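Local structure of thioredoxin-like fold domain-containing protein (Enterococcus faecalis, 1Z6M) at residues Glu74-Ile86 / Met101-Leu113. The protein is of unknown function but has a thioredoxin-like fold, and a CxxC pattern at a helix start would be consistent with a thiol-disulfide oxidoreductase role. Residues are numbered along the deposited sequence; the frame is centred on the assembly and turned at random.
Sequences ESLQRGNVMHHYI and MFATQDEWGNLTL
Met82 lies across one face of the Trp108 indole, its CG 3.7 Å from the centroid of the six-membered ring and almost on the normal, while CE reaches Trp108 CG at 3.7 Å. A bend at chi2 (-72°) turns the selenomethionine chain along the ring, leaving SE above the five-membered ring at a longer Met-aromatic distance. Gln105 CA backs the opposite face, and Trp108 NE1 donates in the ring plane to a lone pair of Met101 O (2.9 Å), which helps fix the indole's rotation. Met101 runs alongside Met82 in the opposite sense and brings CE to 3.7 Å from Ile86 CD1, closing the buried, tightly packed end. Toward the partly exposed end a polar grip and the Leu113 side chain replace the ring packing. Arg78 sends NH1 to Leu111 O (2.9 Å, 158°), while NE and NH2 both donate to Glu74 O. Leu113 CD2 covers one guanidinium face, 3.5 Å from Arg78 CZ, and a water weakly bridges Arg78 NH1 and Leu113 N. Helix 77-83 thus meets the end of helix 91-103, helix 105-108 and the turn after it, in the helical insertion between strands 62-68 and 152-155, as in DsbA-like members of the thioredoxin fold.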
ATOM      1  N   GLU A  74       7.149  11.751  11.481  1.00 17.39           N
ATOM      2  CA  GLU A  74       8.580  11.762  11.192  1.00 17.22           C
ATOM      3  C   GLU A  74       9.111  10.407  10.714  1.00 15.97           C
ATOM      4  O   GLU A  74       9.802  10.332   9.697  1.00 15.64           O
ATOM      5  CB  GLU A  74       9.364  12.254  12.407  1.00 17.80           C
ATOM      6  CG  GLU A  74      10.796  12.648  12.113  1.00 21.70           C
ATOM      7  CD  GLU A  74      11.371  13.453  13.248  1.00 25.81           C
ATOM      8  OE1 GLU A  74      11.329  14.702  13.175  1.00 29.40           O
ATOM      9  OE2 GLU A  74      11.818  12.836  14.232  1.00 28.50           O
ATOM     10  N   SER A  75       8.781   9.342  11.436  1.00 15.45           N
ATOM     11  CA  SER A  75       9.263   8.015  11.062  0.50 14.90           C
ATOM     12  C   SER A  75       8.788   7.642   9.657  1.00 14.45           C
ATOM     13  O   SER A  75       9.579   7.159   8.839  1.00 13.99           O
ATOM     14  CB  SER A  75       8.818   6.962  12.077  0.50 15.49           C
ATOM     15  OG  SER A  75       7.415   6.839  12.084  0.50 15.48           O
ATOM     16  N   LEU A  76       7.514   7.898   9.369  1.00 13.75           N
ATOM     17  CA  LEU A  76       6.945   7.493   8.095  1.00 12.65           C
ATOM     18  C   LEU A  76       7.467   8.288   6.907  1.00 12.08           C
ATOM     19  O   LEU A  76       7.355   7.836   5.764  1.00 11.80           O
ATOM     20  CB  LEU A  76       5.417   7.507   8.137  1.00 12.49           C
ATOM     21  CG  LEU A  76       4.758   6.544   9.136  1.00 13.15           C
ATOM     22  CD1 LEU A  76       3.244   6.577   8.952  1.00 14.94           C
ATOM     23  CD2 LEU A  76       5.285   5.129   8.990  1.00 14.77           C
ATOM     24  N   GLN A  77       8.083   9.438   7.167  1.00 12.35           N
ATOM     25  CA  GLN A  77       8.731  10.166   6.087  1.00 12.38           C
ATOM     26  C   GLN A  77       9.825   9.348   5.391  1.00 12.08           C
ATOM     27  O   GLN A  77      10.095   9.552   4.206  1.00 12.28           O
ATOM     28  CB  GLN A  77       9.280  11.503   6.581  1.00 13.14           C
ATOM     29  CG  GLN A  77       8.185  12.497   6.959  1.00 14.37           C
ATOM     30  CD  GLN A  77       8.734  13.834   7.413  1.00 16.76           C
ATOM     31  OE1 GLN A  77       9.874  14.173   7.120  1.00 18.21           O
ATOM     32  NE2 GLN A  77       7.916  14.605   8.124  1.00 19.16           N
ATOM     33  N   ARG A  78      10.468   8.429   6.114  1.00 11.80           N
ATOM     34  CA  ARG A  78      11.412   7.517   5.481  1.00 11.80           C
ATOM     35  C   ARG A  78      10.711   6.675   4.406  1.00 11.11           C
ATOM     36  O   ARG A  78      11.266   6.442   3.319  1.00 11.69           O
ATOM     37  CB  ARG A  78      12.087   6.611   6.519  1.00 11.62           C
ATOM     38  CG  ARG A  78      13.270   7.254   7.299  1.00 12.02           C
ATOM     39  CD  ARG A  78      12.912   7.696   8.719  1.00 13.45           C
ATOM     40  NE  ARG A  78      12.306   9.024   8.815  1.00 14.53           N
ATOM     41  CZ  ARG A  78      12.981  10.170   8.822  1.00 14.92           C
ATOM     42  NH1 ARG A  78      14.307  10.175   8.687  1.00 15.86           N
ATOM     43  NH2 ARG A  78      12.319  11.314   8.941  1.00 15.11           N
ATOM     44  N   GLY A  79       9.488   6.233   4.713  1.00 10.82           N
ATOM     45  CA  GLY A  79       8.687   5.497   3.744  1.00 10.75           C
ATOM     46  C   GLY A  79       8.370   6.335   2.530  1.00 10.46           C
ATOM     47  O   GLY A  79       8.386   5.835   1.407  1.00 10.41           O
ATOM     48  N   ASN A  80       8.086   7.616   2.755  1.00 10.40           N
ATOM     49  CA  ASN A  80       7.805   8.514   1.645  1.00 10.90           C
ATOM     50  C   ASN A  80       8.919   8.491   0.602  1.00 11.53           C
ATOM     51  O   ASN A  80       8.659   8.459  -0.601  1.00 12.19           O
ATOM     52  CB  ASN A  80       7.616   9.966   2.116  1.00 10.43           C
ATOM     53  CG  ASN A  80       6.477  10.148   3.111  1.00 11.41           C
ATOM     54  OD1 ASN A  80       5.755   9.211   3.446  1.00 11.41           O
ATOM     55  ND2 ASN A  80       6.319  11.385   3.588  1.00 11.87           N
ATOM     56  N   VAL A  81      10.166   8.515   1.073  1.00 11.64           N
ATOM     57  CA  VAL A  81      11.308   8.485   0.176  1.00 11.88           C
ATOM     58  C   VAL A  81      11.248   7.210  -0.665  1.00 11.97           C
ATOM     59  O   VAL A  81      11.358   7.264  -1.890  1.00 12.03           O
ATOM     60  CB  VAL A  81      12.648   8.535   0.942  1.00 12.35           C
ATOM     61  CG1 VAL A  81      13.823   8.414  -0.031  1.00 13.32           C
ATOM     62  CG2 VAL A  81      12.763   9.821   1.767  1.00 13.18           C
HETATM   63  N   MSE A  82      11.049   6.065  -0.010  1.00 11.12           N
HETATM   64  CA  MSE A  82      10.970   4.792  -0.715  1.00 11.50           C
HETATM   65  C   MSE A  82       9.854   4.734  -1.751  1.00 11.61           C
HETATM   66  O   MSE A  82      10.030   4.145  -2.818  1.00 11.88           O
HETATM   67  CB  MSE A  82      10.834   3.643   0.286  1.00 11.31           C
HETATM   68  CG  MSE A  82      12.147   3.247   0.942  1.00 11.46           C
HETATM   69 SE   MSE A  82      13.285   2.360  -0.225  1.00  9.36          SE
HETATM   70  CE  MSE A  82      14.781   2.236   0.813  1.00 13.63           C
ATOM     71  N   HIS A  83       8.717   5.358  -1.445  1.00 11.11           N
ATOM     72  CA  HIS A  83       7.594   5.394  -2.376  1.00 11.25           C
ATOM     73  C   HIS A  83       7.972   5.996  -3.717  1.00 11.69           C
ATOM     74  O   HIS A  83       7.333   5.713  -4.729  1.00 12.63           O
ATOM     75  CB  HIS A  83       6.455   6.218  -1.802  1.00 10.90           C
ATOM     76  CG  HIS A  83       5.793   5.596  -0.618  1.00 10.48           C
ATOM     77  ND1 HIS A  83       4.885   6.280   0.154  1.00  9.92           N
ATOM     78  CD2 HIS A  83       5.888   4.356  -0.085  1.00  9.36           C
ATOM     79  CE1 HIS A  83       4.439   5.484   1.110  1.00 10.20           C
ATOM     80  NE2 HIS A  83       5.039   4.312   0.993  1.00 10.57           N
ATOM     81  N   HIS A  84       9.002   6.836  -3.725  1.00 12.22           N
ATOM     82  CA  HIS A  84       9.376   7.552  -4.939  1.00 13.24           C
ATOM     83  C   HIS A  84      10.345   6.770  -5.818  1.00 13.56           C
ATOM     84  O   HIS A  84      10.758   7.273  -6.863  1.00 14.40           O
ATOM     85  CB  HIS A  84       9.919   8.939  -4.581  1.00 13.32           C
ATOM     86  CG  HIS A  84       9.013   9.701  -3.671  1.00 13.38           C
ATOM     87  ND1 HIS A  84       9.475  10.645  -2.781  1.00 13.57           N
ATOM     88  CD2 HIS A  84       7.672   9.628  -3.479  1.00 13.28           C
ATOM     89  CE1 HIS A  84       8.456  11.132  -2.093  1.00 14.08           C
ATOM     90  NE2 HIS A  84       7.353  10.526  -2.492  1.00 13.85           N
ATOM     91  N   TYR A  85      10.681   5.545  -5.392  1.00 14.27           N
ATOM     92  CA  TYR A  85      11.542   4.630  -6.142  1.00 14.85           C
ATOM     93  C   TYR A  85      10.740   3.496  -6.782  1.00 15.43           C
ATOM     94  O   TYR A  85      11.304   2.517  -7.271  1.00 17.21           O
ATOM     95  CB  TYR A  85      12.670   4.078  -5.239  1.00 14.52           C
ATOM     96  CG  TYR A  85      13.717   5.119  -4.936  1.00 14.87           C
ATOM     97  CD1 TYR A  85      13.530   6.070  -3.933  1.00 14.81           C
ATOM     98  CD2 TYR A  85      14.895   5.168  -5.677  1.00 14.36           C
ATOM     99  CE1 TYR A  85      14.487   7.047  -3.674  1.00 15.53           C
ATOM    100  CE2 TYR A  85      15.855   6.134  -5.430  1.00 14.82           C
ATOM    101  CZ  TYR A  85      15.643   7.075  -4.428  1.00 14.64           C
ATOM    102  OH  TYR A  85      16.591   8.043  -4.178  1.00 16.52           O
ATOM    103  N   ILE A  86       9.416   3.643  -6.776  1.00 15.56           N
ATOM    104  CA  ILE A  86       8.516   2.645  -7.314  1.00 15.69           C
ATOM    105  C   ILE A  86       8.290   2.892  -8.793  1.00 16.79           C
ATOM    106  O   ILE A  86       7.902   3.991  -9.206  1.00 17.18           O
ATOM    107  CB  ILE A  86       7.187   2.607  -6.506  1.00 15.84           C
ATOM    108  CG1 ILE A  86       7.447   2.006  -5.116  1.00 16.01           C
ATOM    109  CG2 ILE A  86       6.088   1.855  -7.260  1.00 17.02           C
ATOM    110  CD1 ILE A  86       7.764   0.509  -5.106  1.00 15.92           C
HETATM  111  N   MSE A 101      11.447  -3.855   0.115  1.00 11.75           N
HETATM  112  CA  MSE A 101      11.386  -2.715   1.036  1.00 11.11           C
HETATM  113  C   MSE A 101      10.863  -3.143   2.413  1.00 11.06           C
HETATM  114  O   MSE A 101      11.438  -2.793   3.445  1.00 11.55           O
HETATM  115  CB  MSE A 101      10.507  -1.588   0.461  1.00 11.13           C
HETATM  116  CG  MSE A 101      11.060  -0.886  -0.769  1.00 11.23           C
HETATM  117 SE   MSE A 101       9.792   0.247  -1.514  1.00  8.32          SE
HETATM  118  CE  MSE A 101      10.762   0.839  -2.940  1.00 13.30           C
ATOM    119  N   PHE A 102       9.786  -3.925   2.431  1.00 10.96           N
ATOM    120  CA  PHE A 102       9.255  -4.401   3.697  1.00 11.28           C
ATOM    121  C   PHE A 102      10.228  -5.346   4.406  1.00 11.63           C
ATOM    122  O   PHE A 102      10.395  -5.267   5.630  1.00 11.97           O
ATOM    123  CB  PHE A 102       7.904  -5.088   3.487  1.00 11.46           C
ATOM    124  CG  PHE A 102       6.726  -4.129   3.403  1.00 10.41           C
ATOM    125  CD1 PHE A 102       5.868  -4.155   2.312  1.00 11.19           C
ATOM    126  CD2 PHE A 102       6.475  -3.218   4.418  1.00 11.21           C
ATOM    127  CE1 PHE A 102       4.778  -3.295   2.229  1.00 10.57           C
ATOM    128  CE2 PHE A 102       5.385  -2.354   4.353  1.00 10.89           C
ATOM    129  CZ  PHE A 102       4.536  -2.403   3.256  1.00 10.88           C
ATOM    130  N   ALA A 103      10.872  -6.232   3.653  1.00 11.62           N
ATOM    131  CA  ALA A 103      11.804  -7.169   4.271  1.00 11.92           C
ATOM    132  C   ALA A 103      13.010  -6.469   4.904  1.00 11.77           C
ATOM    133  O   ALA A 103      13.613  -6.996   5.835  1.00 12.90           O
ATOM    134  CB  ALA A 103      12.280  -8.185   3.259  1.00 12.26           C
ATOM    135  N   THR A 104      13.360  -5.293   4.387  1.00 11.86           N
ATOM    136  CA  THR A 104      14.496  -4.517   4.877  1.00 12.02           C
ATOM    137  C   THR A 104      14.095  -3.299   5.719  1.00 12.02           C
ATOM    138  O   THR A 104      14.931  -2.450   6.029  1.00 12.07           O
ATOM    139  CB  THR A 104      15.382  -4.045   3.700  1.00 11.57           C
ATOM    140  OG1 THR A 104      14.604  -3.248   2.784  1.00 11.57           O
ATOM    141  CG2 THR A 104      16.014  -5.256   2.964  1.00 11.78           C
ATOM    142  N   GLN A 105      12.829  -3.246   6.135  1.00 11.85           N
ATOM    143  CA  GLN A 105      12.254  -2.056   6.766  1.00 11.79           C
ATOM    144  C   GLN A 105      13.049  -1.530   7.957  1.00 12.17           C
ATOM    145  O   GLN A 105      13.183  -0.318   8.135  1.00 12.31           O
ATOM    146  CB  GLN A 105      10.801  -2.331   7.178  1.00 11.16           C
ATOM    147  CG  GLN A 105      10.025  -1.099   7.614  1.00 11.16           C
ATOM    148  CD  GLN A 105       8.634  -1.463   8.036  1.00 10.20           C
ATOM    149  OE1 GLN A 105       8.416  -1.929   9.157  1.00 12.12           O
ATOM    150  NE2 GLN A 105       7.682  -1.306   7.120  1.00 10.21           N
ATOM    151  N   ASP A 106      13.579  -2.434   8.776  1.00 12.92           N
ATOM    152  CA  ASP A 106      14.345  -2.007   9.952  1.00 14.44           C
ATOM    153  C   ASP A 106      15.734  -1.478   9.618  1.00 14.98           C
ATOM    154  O   ASP A 106      16.329  -0.760  10.420  1.00 15.90           O
ATOM    155  CB  ASP A 106      14.430  -3.134  10.974  1.00 15.23           C
ATOM    156  CG  ASP A 106      13.066  -3.571  11.452  1.00 16.51           C
ATOM    157  OD1 ASP A 106      12.298  -2.706  11.920  1.00 17.14           O
ATOM    158  OD2 ASP A 106      12.761  -4.771  11.337  1.00 18.94           O
ATOM    159  N   GLU A 107      16.234  -1.834   8.439  1.00 15.28           N
ATOM    160  CA  GLU A 107      17.555  -1.404   7.979  1.00 15.90           C
ATOM    161  C   GLU A 107      17.542   0.029   7.491  1.00 15.18           C
ATOM    162  O   GLU A 107      18.440   0.795   7.827  1.00 16.60           O
ATOM    163  CB  GLU A 107      18.086  -2.324   6.874  1.00 16.25           C
ATOM    164  CG  GLU A 107      18.416  -3.723   7.368  1.00 17.85           C
ATOM    165  CD  GLU A 107      18.993  -4.630   6.288  1.00 18.02           C
ATOM    166  OE1 GLU A 107      19.417  -4.138   5.211  1.00 22.10           O
ATOM    167  OE2 GLU A 107      19.054  -5.854   6.529  1.00 22.50           O
ATOM    168  N   TRP A 108      16.549   0.389   6.681  1.00 14.27           N
ATOM    169  CA  TRP A 108      16.493   1.745   6.120  1.00 13.47           C
ATOM    170  C   TRP A 108      15.528   2.654   6.890  1.00 13.02           C
ATOM    171  O   TRP A 108      15.615   3.887   6.791  1.00 13.03           O
ATOM    172  CB  TRP A 108      16.138   1.713   4.622  1.00 13.28           C
ATOM    173  CG  TRP A 108      14.850   1.007   4.318  1.00 11.74           C
ATOM    174  CD1 TRP A 108      14.699  -0.291   3.912  1.00 12.91           C
ATOM    175  CD2 TRP A 108      13.528   1.566   4.380  1.00 11.27           C
ATOM    176  NE1 TRP A 108      13.361  -0.577   3.728  1.00 11.33           N
ATOM    177  CE2 TRP A 108      12.624   0.542   4.021  1.00 11.37           C
ATOM    178  CE3 TRP A 108      13.023   2.829   4.724  1.00 10.87           C
ATOM    179  CZ2 TRP A 108      11.241   0.743   3.996  1.00 11.47           C
ATOM    180  CZ3 TRP A 108      11.643   3.031   4.693  1.00 11.05           C
ATOM    181  CH2 TRP A 108      10.773   1.996   4.330  1.00 10.96           C
ATOM    182  N   GLY A 109      14.642   2.057   7.685  1.00 13.05           N
ATOM    183  CA  GLY A 109      13.544   2.809   8.301  1.00 13.01           C
ATOM    184  C   GLY A 109      13.966   3.816   9.350  1.00 13.67           C
ATOM    185  O   GLY A 109      13.200   4.705   9.700  1.00 14.01           O
ATOM    186  N   ASN A 110      15.198   3.681   9.830  1.00 14.21           N
ATOM    187  CA  ASN A 110      15.738   4.551  10.883  0.50 14.12           C
ATOM    188  C   ASN A 110      16.859   5.466  10.399  1.00 15.18           C
ATOM    189  O   ASN A 110      17.588   6.061  11.198  1.00 17.02           O
ATOM    190  CB  ASN A 110      16.199   3.700  12.068  0.50 14.22           C
ATOM    191  CG  ASN A 110      15.093   2.797  12.585  0.50 13.37           C
ATOM    192  OD1 ASN A 110      15.144   1.563  12.451  0.50 14.01           O
ATOM    193  ND2 ASN A 110      14.054   3.411  13.129  0.50 14.28           N
ATOM    194  N   LEU A 111      17.000   5.585   9.084  1.00 13.69           N
ATOM    195  CA  LEU A 111      18.045   6.413   8.501  1.00 13.61           C
ATOM    196  C   LEU A 111      17.552   7.836   8.260  1.00 13.35           C
ATOM    197  O   LEU A 111      16.346   8.108   8.303  1.00 13.92           O
ATOM    198  CB  LEU A 111      18.545   5.799   7.191  1.00 13.39           C
ATOM    199  CG  LEU A 111      19.090   4.368   7.257  1.00 13.32           C
ATOM    200  CD1 LEU A 111      19.475   3.904   5.867  1.00 14.13           C
ATOM    201  CD2 LEU A 111      20.269   4.253   8.211  1.00 13.86           C
ATOM    202  N   THR A 112      18.487   8.755   8.030  1.00 13.50           N
ATOM    203  CA  THR A 112      18.096  10.093   7.601  1.00 13.66           C
ATOM    204  C   THR A 112      17.448   9.994   6.225  1.00 13.27           C
ATOM    205  O   THR A 112      17.640   9.005   5.506  1.00 13.02           O
ATOM    206  CB  THR A 112      19.290  11.042   7.465  1.00 13.70           C
ATOM    207  OG1 THR A 112      20.111  10.589   6.381  1.00 14.46           O
ATOM    208  CG2 THR A 112      20.094  11.148   8.771  1.00 15.58           C
ATOM    209  N   LEU A 113      16.685  11.014   5.850  1.00 13.02           N
ATOM    210  CA  LEU A 113      15.971  10.954   4.567  1.00 12.97           C
ATOM    211  C   LEU A 113      16.939  10.809   3.394  1.00 13.52           C
ATOM    212  O   LEU A 113      16.684  10.071   2.443  1.00 13.55           O
ATOM    213  CB  LEU A 113      15.052  12.165   4.375  1.00 13.19           C
ATOM    214  CG  LEU A 113      13.916  12.267   5.401  1.00 12.98           C
ATOM    215  CD1 LEU A 113      13.040  13.470   5.094  1.00 14.79           C
ATOM    216  CD2 LEU A 113      13.070  11.000   5.408  1.00 13.38           C
TER
HETATM  217  O   HOH W   1      16.131  13.006   8.462  1.00 10.35           O